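Long-range contacts in redox-sensing transcriptional repressor Rex (Thermoanaerobacter ethanolicus, PDB 3WGH), which probably modulates transcription in response to the cellular NADH/NAD(+) redox state, binding DNA as a homodimer that also takes up the dinucleotide: residues K83-I88 with S108-K113; I147-L152 with I171-N176; L152-D157 with N176-D181. All blocks are in the same frame, centred on the assembly; numbering follows the deposited sequence.

Overall arrangement
All three contacts lie in the nucleotide-binding Rossmann domain, and the first two are built on the parallel part of one mixed sheet, in which strand 85-90 pairs with 110-117 on one side and 149-152 on the other. Interactions 1 and 2 have centres about 10 Å apart and are joined by backbone, with I88 O 2.8 Å from I151 N. Interaction 3, centred about 13 Å from interaction 2, follows the two strands of interaction 2 past L152 and N176, where they leave the sheet and reach the bound NADH; I151 CG2 packs on F177 CE2 at 3.8 Å. Interactions 1 and 3 do not touch, their nearest atoms being about 6 Å apart. Each contact also meets the second subunit.

Interaction 1: K83-I88 with S108-K113; sequences KTYNTI and SGFNLK
Y85, N86 and T87 pair in parallel with F110, N111 and L112, the first two strands of the Rossmann beta-alpha-beta unit, their short axes 4.6 Å apart and turned by 43°. The ladder alternates: Y85 N gives to G109 O, N111 N to Y85 O, T87 N to N111 O, and K113 N to T87 O at 2.8 Å. G109 closes the preceding helix in a Schellman motif; its positive phi calls for glycine. On one face Y85 and F110 run side by side, rings near parallel (26°) but slid apart, centroids 5.2 Å apart; Y85 CD2 lies over the rim of the F110 face, and T87 CG2 meets that ring's edge. Both aromatics pack on S203 of the second subunit. On the polar other face N86 CB meets K113 CG at 3.9 Å; chi1 -64° sets N86 CG beside the backbone N, and the carboxamide then faces the end of the bent lysine chain, CG 3.6 Å from K113 NZ. An alanine here would keep the CB contact but would probably cost the bridging water one of its two acceptors and the lysine's end the carboxamide beside it. That water donates to N86 OD1 and N111 OD1, both at 2.9 Å.

Interaction 2: I147-L152 with I171-N176; sequences IDIGIL and IKAIWN
Strands 149-152 and 173-176, linked through helix 159-168, form a beta-alpha-beta unit, and I149, G150, I151 and L152 bridge in parallel to A173, I174, W175 and N176. The axes of the two short strands approach to 4.7 Å with 20° between them. G150 N donates to A173 O, W175 N to G150 O at 2.8 Å, and L152 N to W175 O with a straight N-H...O angle of 171°. At the entry the ladder is less regular: D148 O accepts from K172 N at 3.0 Å and only weakly from A173 N. Here the lysine chain runs alongside D148, its CE 3.3 Å from OD1, yet the charges stay beyond salt-bridge range, and D148 OD2 is taken by the backbone N of N86. On one face I149 CG1 meets A173 CB, and I151 extends beside W175, its CD1 reaching the indole edge in plane, 3.8 Å from CE3. With CG anti to the backbone N (chi1 -162°) the indole lies beside I151, and its NE1 bonds to S198 OG of the second subunit, which is likely to limit its rotation. On the other face glycine carries no side chain, and I171 CD1 fills in, 3.6 Å from G150 N and 3.7 Å from I147 CG2. L152 CD1 lies 3.9 Å from N176 OD1, an oxygen already bonded to L178 N. Apolar side chains on both faces of a parallel ladder, with a helix making the crossover, are typical of the second half of a Rossmann fold.

Interaction 3: L152-D157 with N176-D181; sequences LCIPKD and NFLPID. With ZN (zinc ion), chain G; NAI (1,4-dihydronicotinamide adenine dinucleotide), chain I.
The NADH pocket is lined here by two loops that leave the ends of neighbouring parallel strands, 152-157 and 176-181. One backbone bond ties them: F177 N donates to L152 O at 3.2 Å, in the carbonyl plane, and the same oxygen lies at the edge of the F177 ring. L178 carries more of the contact than any other residue: both its methyls lie against I154 O, CD1 also reaching P155 O (3.5 Å) and I154 CG1 (4.0 Å), and CD2 the carbonyl of L152. Farther out, I180 CG2 packs against K156 CB at 3.8 Å and P179 CG against K156 CD, so the aliphatic part of the lysine covers this end. C153 SG approaches the F177 ring obliquely, 4.8 Å from its centroid and 42° off the normal, and W175 meets that ring edge-to-face. N176 makes an Asx turn: its OD1 takes L178 N at 2.8 Å from above the carboxamide plane, and its ND2 donates back to L178 O, which braces the start of the second loop. Each loop then offers a carbonyl to the dinucleotide: I154 O accepts from ribose O3D, and F177 O from the carboxamide N7N, both at 2.8 Å. At the far end D181 OD1 binds a zinc ion that E24 of the second subunit also ligates. Two backbone acceptors thus read a ribose hydroxyl and the nicotinamide amide, while the apolar L178 wedge and the Asx turn are consistent with keeping those carbonyls in position.

Interaction 1: K83-I88 with S108-K113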
loop_
_atom_site.group_PDB
_atom_site.type_symbol
_atom_site.label_atom_id
_atom_site.label_comp_id
_atom_site.label_asym_id
_atom_site.label_seq_id
_atom_site.Cartn_x
_atom_site.Cartn_y
_atom_site.Cartn_z
ATOM N N LYS B 83 -20.920 5.425 -5.010
ATOM C CA LYS B 83 -21.631 4.223 -5.404
ATOM C C LYS B 83 -21.319 3.227 -4.316
ATOM O O LYS B 83 -20.541 3.533 -3.444
ATOM C CB LYS B 83 -21.135 3.712 -6.764
ATOM C CG LYS B 83 -21.249 4.767 -7.880
ATOM C CD LYS B 83 -22.059 4.271 -9.072
ATOM C CE LYS B 83 -22.566 5.411 -9.930
ATOM N NZ LYS B 83 -21.480 6.257 -10.502
ATOM N N THR B 84 -21.982 2.082 -4.340
ATOM C CA THR B 84 -21.775 1.004 -3.375
ATOM C C THR B 84 -21.136 -0.138 -4.119
ATOM O O THR B 84 -21.518 -0.407 -5.265
ATOM C CB THR B 84 -23.117 0.494 -2.832
ATOM O OG1 THR B 84 -23.594 1.419 -1.854
ATOM C CG2 THR B 84 -22.965 -0.874 -2.184
ATOM N N TYR B 85 -20.171 -0.800 -3.484
ATOM C CA TYR B 85 -19.576 -2.006 -4.047
ATOM C C TYR B 85 -19.820 -3.103 -3.041
ATOM O O TYR B 85 -19.571 -2.911 -1.858
ATOM C CB TYR B 85 -18.053 -1.792 -4.282
ATOM C CG TYR B 85 -17.877 -0.593 -5.147
ATOM C CD1 TYR B 85 -17.981 -0.707 -6.530
ATOM C CD2 TYR B 85 -17.801 0.688 -4.586
ATOM C CE1 TYR B 85 -17.909 0.437 -7.354
ATOM C CE2 TYR B 85 -17.719 1.808 -5.393
ATOM C CZ TYR B 85 -17.812 1.672 -6.774
ATOM O OH TYR B 85 -17.803 2.801 -7.577
ATOM N N ASN B 86 -20.353 -4.220 -3.483
ATOM C CA ASN B 86 -20.438 -5.385 -2.621
ATOM C C ASN B 86 -19.136 -6.153 -2.651
ATOM O O ASN B 86 -18.690 -6.578 -3.734
ATOM C CB ASN B 86 -21.604 -6.283 -3.046
ATOM C CG ASN B 86 -22.968 -5.598 -2.872
ATOM O OD1 ASN B 86 -23.170 -4.745 -1.985
ATOM N ND2 ASN B 86 -23.914 -5.994 -3.711
ATOM N N THR B 87 -18.504 -6.263 -1.482
ATOM C CA THR B 87 -17.213 -6.961 -1.334
ATOM C C THR B 87 -17.263 -8.236 -0.521
ATOM O O THR B 87 -18.135 -8.407 0.368
ATOM C CB THR B 87 -16.106 -6.019 -0.740
ATOM O OG1 THR B 87 -16.287 -5.874 0.675
ATOM C CG2 THR B 87 -16.226 -4.635 -1.348
ATOM N N ILE B 88 -16.318 -9.151 -0.813
ATOM C CA ILE B 88 -16.069 -10.253 0.127
ATOM C C ILE B 88 -14.556 -10.389 0.351
ATOM O O ILE B 88 -13.768 -9.960 -0.495
ATOM C CB ILE B 88 -16.605 -11.623 -0.397
ATOM C CG1 ILE B 88 -15.840 -12.004 -1.655
ATOM C CG2 ILE B 88 -18.137 -11.624 -0.545
ATOM C CD1 ILE B 88 -16.408 -13.187 -2.469
ATOM N N SER B 108 -16.793 4.476 2.872
ATOM C CA SER B 108 -16.502 5.001 1.545
ATOM C C SER B 108 -17.272 4.266 0.448
ATOM O O SER B 108 -17.029 4.514 -0.739
ATOM C CB SER B 108 -14.978 5.008 1.256
ATOM O OG SER B 108 -14.242 5.673 2.296
ATOM N N GLY B 109 -18.148 3.336 0.843
ATOM C CA GLY B 109 -19.042 2.611 -0.102
ATOM C C GLY B 109 -18.777 1.115 -0.288
ATOM O O GLY B 109 -19.480 0.429 -1.004
ATOM N N PHE B 110 -17.751 0.601 0.371
ATOM C CA PHE B 110 -17.351 -0.777 0.199
ATOM C C PHE B 110 -18.047 -1.650 1.254
ATOM O O PHE B 110 -17.614 -1.769 2.386
ATOM C CB PHE B 110 -15.812 -0.902 0.234
ATOM C CG PHE B 110 -15.107 -0.122 -0.877
ATOM C CD1 PHE B 110 -14.763 1.205 -0.700
ATOM C CD2 PHE B 110 -14.867 -0.716 -2.101
ATOM C CE1 PHE B 110 -14.176 1.940 -1.756
ATOM C CE2 PHE B 110 -14.226 -0.056 -3.131
ATOM C CZ PHE B 110 -13.874 1.302 -2.976
ATOM N N ASN B 111 -19.132 -2.273 0.862
ATOM C CA ASN B 111 -19.939 -3.001 1.795
ATOM C C ASN B 111 -19.525 -4.430 1.902
ATOM O O ASN B 111 -19.686 -5.173 0.955
ATOM C CB ASN B 111 -21.382 -2.946 1.338
ATOM C CG ASN B 111 -21.913 -1.554 1.326
ATOM O OD1 ASN B 111 -22.653 -1.182 0.417
ATOM N ND2 ASN B 111 -21.516 -0.744 2.319
ATOM N N LEU B 112 -19.003 -4.801 3.054
ATOM C CA LEU B 112 -18.537 -6.182 3.304
ATOM C C LEU B 112 -19.704 -7.132 3.521
ATOM O O LEU B 112 -20.441 -7.027 4.509
ATOM C CB LEU B 112 -17.576 -6.249 4.482
ATOM C CG LEU B 112 -17.015 -7.652 4.856
ATOM C CD1 LEU B 112 -16.109 -8.163 3.740
ATOM C CD2 LEU B 112 -16.188 -7.554 6.135
ATOM N N LYS B 113 -19.852 -8.056 2.590
ATOM C CA LYS B 113 -21.006 -8.932 2.574
ATOM C C LYS B 113 -20.701 -10.327 3.135
ATOM O O LYS B 113 -21.593 -10.995 3.616
ATOM C CB LYS B 113 -21.607 -9.051 1.171
ATOM C CG LYS B 113 -22.179 -7.770 0.567
ATOM C CD LYS B 113 -23.485 -7.335 1.197
ATOM C CE LYS B 113 -24.658 -8.127 0.584
ATOM N NZ LYS B 113 -24.658 -8.138 -0.956
HETATM O O HOH W 1 -24.707 -3.109 -0.156
HETATM O O HOH W 2 -14.887 -3.772 2.777
#

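Interaction 2: I147-L152 with I171-N176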
loop_
_atom_site.group_PDB
_atom_site.type_symbol
_atom_site.label_atom_id
_atom_site.label_comp_id
_atom_site.label_asym_id
_atom_site.label_seq_id
_atom_site.Cartn_x
_atom_site.Cartn_y
_atom_site.Cartn_z
ATOM N N ILE B 147 -21.854 -10.016 -5.777
ATOM C CA ILE B 147 -20.578 -9.511 -5.262
ATOM C C ILE B 147 -19.750 -8.902 -6.384
ATOM O O ILE B 147 -19.555 -9.548 -7.414
ATOM C CB ILE B 147 -19.779 -10.588 -4.515
ATOM C CG1 ILE B 147 -20.624 -11.197 -3.356
ATOM C CG2 ILE B 147 -18.429 -9.990 -4.006
ATOM C CD1 ILE B 147 -21.151 -10.144 -2.321
ATOM N N ASP B 148 -19.266 -7.679 -6.170
ATOM C CA ASP B 148 -18.444 -6.972 -7.160
ATOM C C ASP B 148 -16.921 -7.193 -6.997
ATOM O O ASP B 148 -16.176 -7.400 -7.985
ATOM C CB ASP B 148 -18.683 -5.482 -7.032
ATOM C CG ASP B 148 -20.082 -5.073 -7.449
ATOM O OD1 ASP B 148 -20.493 -5.479 -8.585
ATOM O OD2 ASP B 148 -20.765 -4.371 -6.625
ATOM N N ILE B 149 -16.462 -7.095 -5.751
ATOM C CA ILE B 149 -15.037 -7.191 -5.465
ATOM C C ILE B 149 -14.721 -8.371 -4.554
ATOM O O ILE B 149 -15.301 -8.484 -3.480
ATOM C CB ILE B 149 -14.527 -5.906 -4.802
ATOM C CG1 ILE B 149 -14.964 -4.696 -5.646
ATOM C CG2 ILE B 149 -12.975 -6.011 -4.478
ATOM C CD1 ILE B 149 -14.676 -3.341 -5.049
ATOM N N GLY B 150 -13.698 -9.140 -4.920
ATOM C CA GLY B 150 -13.093 -10.130 -4.009
ATOM C C GLY B 150 -11.705 -9.656 -3.513
ATOM O O GLY B 150 -10.836 -9.263 -4.305
ATOM N N ILE B 151 -11.561 -9.588 -2.195
ATOM C CA ILE B 151 -10.322 -9.221 -1.564
ATOM C C ILE B 151 -9.610 -10.517 -1.153
ATOM O O ILE B 151 -10.158 -11.336 -0.420
ATOM C CB ILE B 151 -10.605 -8.385 -0.328
ATOM C CG1 ILE B 151 -11.451 -7.160 -0.791
ATOM C CG2 ILE B 151 -9.235 -8.139 0.369
ATOM C CD1 ILE B 151 -11.882 -6.132 0.325
ATOM N N LEU B 152 -8.425 -10.727 -1.691
ATOM C CA LEU B 152 -7.744 -12.026 -1.575
ATOM C C LEU B 152 -6.599 -11.949 -0.540
ATOM O O LEU B 152 -5.594 -11.257 -0.755
ATOM C CB LEU B 152 -7.186 -12.366 -2.959
ATOM C CG LEU B 152 -7.560 -13.659 -3.695
ATOM C CD1 LEU B 152 -6.296 -14.143 -4.446
ATOM C CD2 LEU B 152 -8.071 -14.805 -2.769
ATOM N N ILE B 171 -17.114 -12.532 -10.512
ATOM C CA ILE B 171 -16.511 -11.370 -9.828
ATOM C C ILE B 171 -16.044 -10.329 -10.830
ATOM O O ILE B 171 -15.614 -10.650 -11.953
ATOM C CB ILE B 171 -15.262 -11.793 -8.981
ATOM C CG1 ILE B 171 -15.106 -10.889 -7.752
ATOM C CG2 ILE B 171 -14.043 -11.752 -9.818
ATOM C CD1 ILE B 171 -16.105 -11.198 -6.660
ATOM N N LYS B 172 -16.079 -9.070 -10.449
ATOM C CA LYS B 172 -15.725 -8.031 -11.416
ATOM C C LYS B 172 -14.335 -7.511 -11.182
ATOM O O LYS B 172 -13.692 -6.951 -12.088
ATOM C CB LYS B 172 -16.703 -6.827 -11.332
ATOM C CG LYS B 172 -18.077 -7.077 -11.865
ATOM C CD LYS B 172 -18.879 -5.779 -11.671
ATOM C CE LYS B 172 -20.359 -5.987 -11.865
ATOM N NZ LYS B 172 -20.608 -7.277 -12.563
ATOM N N ALA B 173 -13.868 -7.694 -9.965
ATOM C CA ALA B 173 -12.555 -7.135 -9.576
ATOM C C ALA B 173 -11.953 -7.966 -8.468
ATOM O O ALA B 173 -12.685 -8.464 -7.622
ATOM C CB ALA B 173 -12.751 -5.680 -9.070
ATOM N N ILE B 174 -10.624 -8.037 -8.434
ATOM C CA ILE B 174 -9.887 -8.712 -7.367
ATOM C C ILE B 174 -8.898 -7.710 -6.768
ATOM O O ILE B 174 -8.050 -7.145 -7.467
ATOM C CB ILE B 174 -9.131 -9.979 -7.907
ATOM C CG1 ILE B 174 -10.167 -11.026 -8.389
ATOM C CG2 ILE B 174 -8.284 -10.585 -6.792
ATOM C CD1 ILE B 174 -9.561 -12.378 -8.814
ATOM N N TRP B 175 -9.016 -7.486 -5.459
ATOM C CA TRP B 175 -7.998 -6.719 -4.713
ATOM C C TRP B 175 -7.031 -7.720 -4.098
ATOM O O TRP B 175 -7.377 -8.417 -3.179
ATOM C CB TRP B 175 -8.673 -5.814 -3.652
ATOM C CG TRP B 175 -7.795 -4.694 -3.148
ATOM C CD1 TRP B 175 -6.733 -4.085 -3.807
ATOM C CD2 TRP B 175 -7.891 -4.053 -1.867
ATOM N NE1 TRP B 175 -6.224 -3.071 -3.036
ATOM C CE2 TRP B 175 -6.873 -3.053 -1.820
ATOM C CE3 TRP B 175 -8.755 -4.203 -0.782
ATOM C CZ2 TRP B 175 -6.675 -2.239 -0.721
ATOM C CZ3 TRP B 175 -8.553 -3.398 0.352
ATOM C CH2 TRP B 175 -7.526 -2.405 0.361
ATOM N N ASN B 176 -5.850 -7.864 -4.692
ATOM C CA ASN B 176 -5.001 -9.007 -4.415
ATOM C C ASN B 176 -3.824 -8.597 -3.501
ATOM O O ASN B 176 -3.062 -7.700 -3.861
ATOM C CB ASN B 176 -4.447 -9.582 -5.732
ATOM C CG ASN B 176 -3.344 -10.636 -5.457
ATOM O OD1 ASN B 176 -3.501 -11.454 -4.552
ATOM N ND2 ASN B 176 -2.212 -10.526 -6.134
#

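Interaction 3: L152-D157 with N176-D181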
loop_
_atom_site.group_PDB
_atom_site.type_symbol
_atom_site.label_atom_id
_atom_site.label_comp_id
_atom_site.label_asym_id
_atom_site.label_seq_id
_atom_site.Cartn_x
_atom_site.Cartn_y
_atom_site.Cartn_z
ATOM N N LEU B 152 -8.425 -10.727 -1.691
ATOM C CA LEU B 152 -7.744 -12.026 -1.575
ATOM C C LEU B 152 -6.599 -11.949 -0.540
ATOM O O LEU B 152 -5.594 -11.257 -0.755
ATOM C CB LEU B 152 -7.186 -12.366 -2.959
ATOM C CG LEU B 152 -7.560 -13.659 -3.695
ATOM C CD1 LEU B 152 -6.296 -14.143 -4.446
ATOM C CD2 LEU B 152 -8.071 -14.805 -2.769
ATOM N N CYS B 153 -6.761 -12.623 0.590
ATOM C CA CYS B 153 -5.748 -12.544 1.693
ATOM C C CYS B 153 -5.412 -13.940 2.166
ATOM O O CYS B 153 -5.541 -14.234 3.338
ATOM C CB CYS B 153 -6.275 -11.739 2.903
ATOM S SG CYS B 153 -7.067 -10.139 2.546
ATOM N N ILE B 154 -5.137 -14.819 1.220
ATOM C CA ILE B 154 -4.817 -16.231 1.510
ATOM C C ILE B 154 -3.341 -16.455 1.216
ATOM O O ILE B 154 -2.729 -15.653 0.549
ATOM C CB ILE B 154 -5.687 -17.206 0.663
ATOM C CG1 ILE B 154 -5.614 -16.904 -0.839
ATOM C CG2 ILE B 154 -7.167 -17.194 1.097
ATOM C CD1 ILE B 154 -6.139 -18.080 -1.720
ATOM N N PRO B 155 -2.749 -17.553 1.711
ATOM C CA PRO B 155 -1.360 -17.825 1.350
ATOM C C PRO B 155 -1.242 -18.054 -0.149
ATOM O O PRO B 155 -2.264 -18.324 -0.841
ATOM C CB PRO B 155 -1.025 -19.141 2.111
ATOM C CG PRO B 155 -2.164 -19.391 3.062
ATOM C CD PRO B 155 -3.362 -18.627 2.509
ATOM N N LYS B 156 -0.026 -17.972 -0.675
ATOM C CA LYS B 156 0.117 -18.012 -2.121
ATOM C C LYS B 156 -0.055 -19.362 -2.837
ATOM O O LYS B 156 -0.337 -19.371 -4.038
ATOM C CB LYS B 156 1.364 -17.277 -2.601
ATOM C CG LYS B 156 2.682 -17.929 -2.246
ATOM C CD LYS B 156 3.803 -16.898 -2.449
ATOM C CE LYS B 156 5.165 -17.434 -2.030
ATOM N NZ LYS B 156 5.329 -18.864 -2.399
ATOM N N ASP B 157 0.060 -20.482 -2.122
ATOM C CA ASP B 157 0.143 -21.807 -2.752
ATOM C C ASP B 157 -1.115 -22.205 -3.520
ATOM O O ASP B 157 -2.213 -22.264 -2.952
ATOM C CB ASP B 157 0.546 -22.903 -1.721
ATOM C CG ASP B 157 -0.489 -23.068 -0.575
ATOM O OD1 ASP B 157 -1.547 -23.703 -0.783
ATOM O OD2 ASP B 157 -0.238 -22.559 0.543
ATOM N N ASN B 176 -5.850 -7.864 -4.692
ATOM C CA ASN B 176 -5.001 -9.007 -4.415
ATOM C C ASN B 176 -3.824 -8.597 -3.501
ATOM O O ASN B 176 -3.062 -7.700 -3.861
ATOM C CB ASN B 176 -4.447 -9.582 -5.732
ATOM C CG ASN B 176 -3.344 -10.636 -5.457
ATOM O OD1 ASN B 176 -3.501 -11.454 -4.552
ATOM N ND2 ASN B 176 -2.212 -10.526 -6.134
ATOM N N PHE B 177 -3.706 -9.203 -2.317
ATOM C CA PHE B 177 -2.554 -8.993 -1.460
ATOM C C PHE B 177 -1.451 -10.033 -1.668
ATOM O O PHE B 177 -0.372 -9.923 -1.087
ATOM C CB PHE B 177 -2.984 -8.983 0.022
ATOM C CG PHE B 177 -3.719 -7.742 0.408
ATOM C CD1 PHE B 177 -3.046 -6.682 1.013
ATOM C CD2 PHE B 177 -5.079 -7.591 0.062
ATOM C CE1 PHE B 177 -3.763 -5.443 1.319
ATOM C CE2 PHE B 177 -5.805 -6.432 0.430
ATOM C CZ PHE B 177 -5.149 -5.359 1.031
ATOM N N LEU B 178 -1.687 -11.062 -2.456
ATOM C CA LEU B 178 -0.622 -12.090 -2.504
ATOM C C LEU B 178 0.552 -11.675 -3.349
ATOM O O LEU B 178 0.372 -11.112 -4.405
ATOM C CB LEU B 178 -1.124 -13.438 -2.983
ATOM C CG LEU B 178 -2.526 -13.947 -2.710
ATOM C CD1 LEU B 178 -2.458 -15.441 -2.776
ATOM C CD2 LEU B 178 -3.242 -13.434 -1.446
ATOM N N PRO B 179 1.766 -12.101 -2.961
ATOM C CA PRO B 179 2.901 -11.682 -3.746
ATOM C C PRO B 179 3.134 -12.588 -4.964
ATOM O O PRO B 179 4.245 -13.060 -5.156
ATOM C CB PRO B 179 4.067 -11.799 -2.741
ATOM C CG PRO B 179 3.709 -12.982 -1.918
ATOM C CD PRO B 179 2.174 -12.878 -1.774
ATOM N N ILE B 180 2.118 -12.841 -5.785
ATOM C CA ILE B 180 2.355 -13.570 -7.038
ATOM C C ILE B 180 1.653 -12.833 -8.147
ATOM O O ILE B 180 0.967 -11.842 -7.895
ATOM C CB ILE B 180 1.821 -15.007 -6.998
ATOM C CG1 ILE B 180 0.320 -15.043 -6.796
ATOM C CG2 ILE B 180 2.457 -15.784 -5.875
ATOM C CD1 ILE B 180 -0.156 -16.433 -6.483
ATOM N N ASP B 181 1.851 -13.287 -9.371
ATOM C CA ASP B 181 1.049 -12.828 -10.486
ATOM C C ASP B 181 -0.165 -13.706 -10.707
ATOM O O ASP B 181 -0.047 -14.830 -11.235
ATOM C CB ASP B 181 1.866 -12.909 -11.752
ATOM C CG ASP B 181 2.982 -11.948 -11.749
ATOM O OD1 ASP B 181 2.704 -10.772 -11.484
ATOM O OD2 ASP B 181 4.120 -12.381 -12.014
HETATM ZN ZN ZN G . 4.506 -9.510 -12.205
HETATM P PA NAI I . -2.646 -16.057 7.677
HETATM O O1A NAI I . -2.058 -17.433 7.626
HETATM O O2A NAI I . -2.884 -15.328 8.962
HETATM O O5B NAI I . -4.088 -16.153 6.994
HETATM C C5B NAI I . -4.370 -16.919 5.827
HETATM C C4B NAI I . -5.797 -17.449 5.988
HETATM O O4B NAI I . -6.182 -17.985 4.751
HETATM C C3B NAI I . -5.875 -18.620 6.996
HETATM O O3B NAI I . -7.042 -18.452 7.801
HETATM C C2B NAI I . -6.121 -19.842 6.123
HETATM O O2B NAI I . -6.981 -20.816 6.710
HETATM C C1B NAI I . -6.905 -19.199 4.991
HETATM N N9A NAI I . -6.870 -19.960 3.727
HETATM C C8A NAI I . -5.876 -20.772 3.292
HETATM N N7A NAI I . -6.259 -21.199 2.058
HETATM C C5A NAI I . -7.484 -20.698 1.773
HETATM C C6A NAI I . -8.373 -20.793 0.709
HETATM N N6A NAI I . -8.041 -21.544 -0.364
HETATM N N1A NAI I . -9.540 -20.106 0.702
HETATM C C2A NAI I . -9.903 -19.391 1.765
HETATM N N3A NAI I . -9.078 -19.329 2.810
HETATM C C4A NAI I . -7.863 -19.932 2.828
HETATM O O3 NAI I . -1.774 -15.170 6.624
HETATM P PN NAI I . -1.779 -13.559 6.614
HETATM O O1N NAI I . -0.600 -13.178 7.436
HETATM O O2N NAI I . -3.221 -13.184 6.919
HETATM O O5D NAI I . -1.463 -13.181 5.067
HETATM C C5D NAI I . -2.418 -13.388 4.020
HETATM C C4D NAI I . -1.693 -13.104 2.711
HETATM O O4D NAI I . -1.304 -11.717 2.582
HETATM C C3D NAI I . -0.424 -13.945 2.594
HETATM O O3D NAI I . -0.375 -14.357 1.226
HETATM C C2D NAI I . 0.685 -12.945 2.837
HETATM O O2D NAI I . 1.908 -13.418 2.234
HETATM C C1D NAI I . 0.081 -11.670 2.223
HETATM N N1N NAI I . 0.676 -10.397 2.661
HETATM C C2N NAI I . 0.982 -9.470 1.700
HETATM C C3N NAI I . 1.570 -8.299 1.953
HETATM C C7N NAI I . 1.764 -7.363 0.816
HETATM O O7N NAI I . 2.539 -6.403 0.846
HETATM N N7N NAI I . 0.953 -7.555 -0.232
HETATM C C4N NAI I . 1.949 -7.925 3.389
HETATM C C5N NAI I . 1.577 -9.010 4.382
HETATM C C6N NAI I . 0.962 -10.138 4.003
#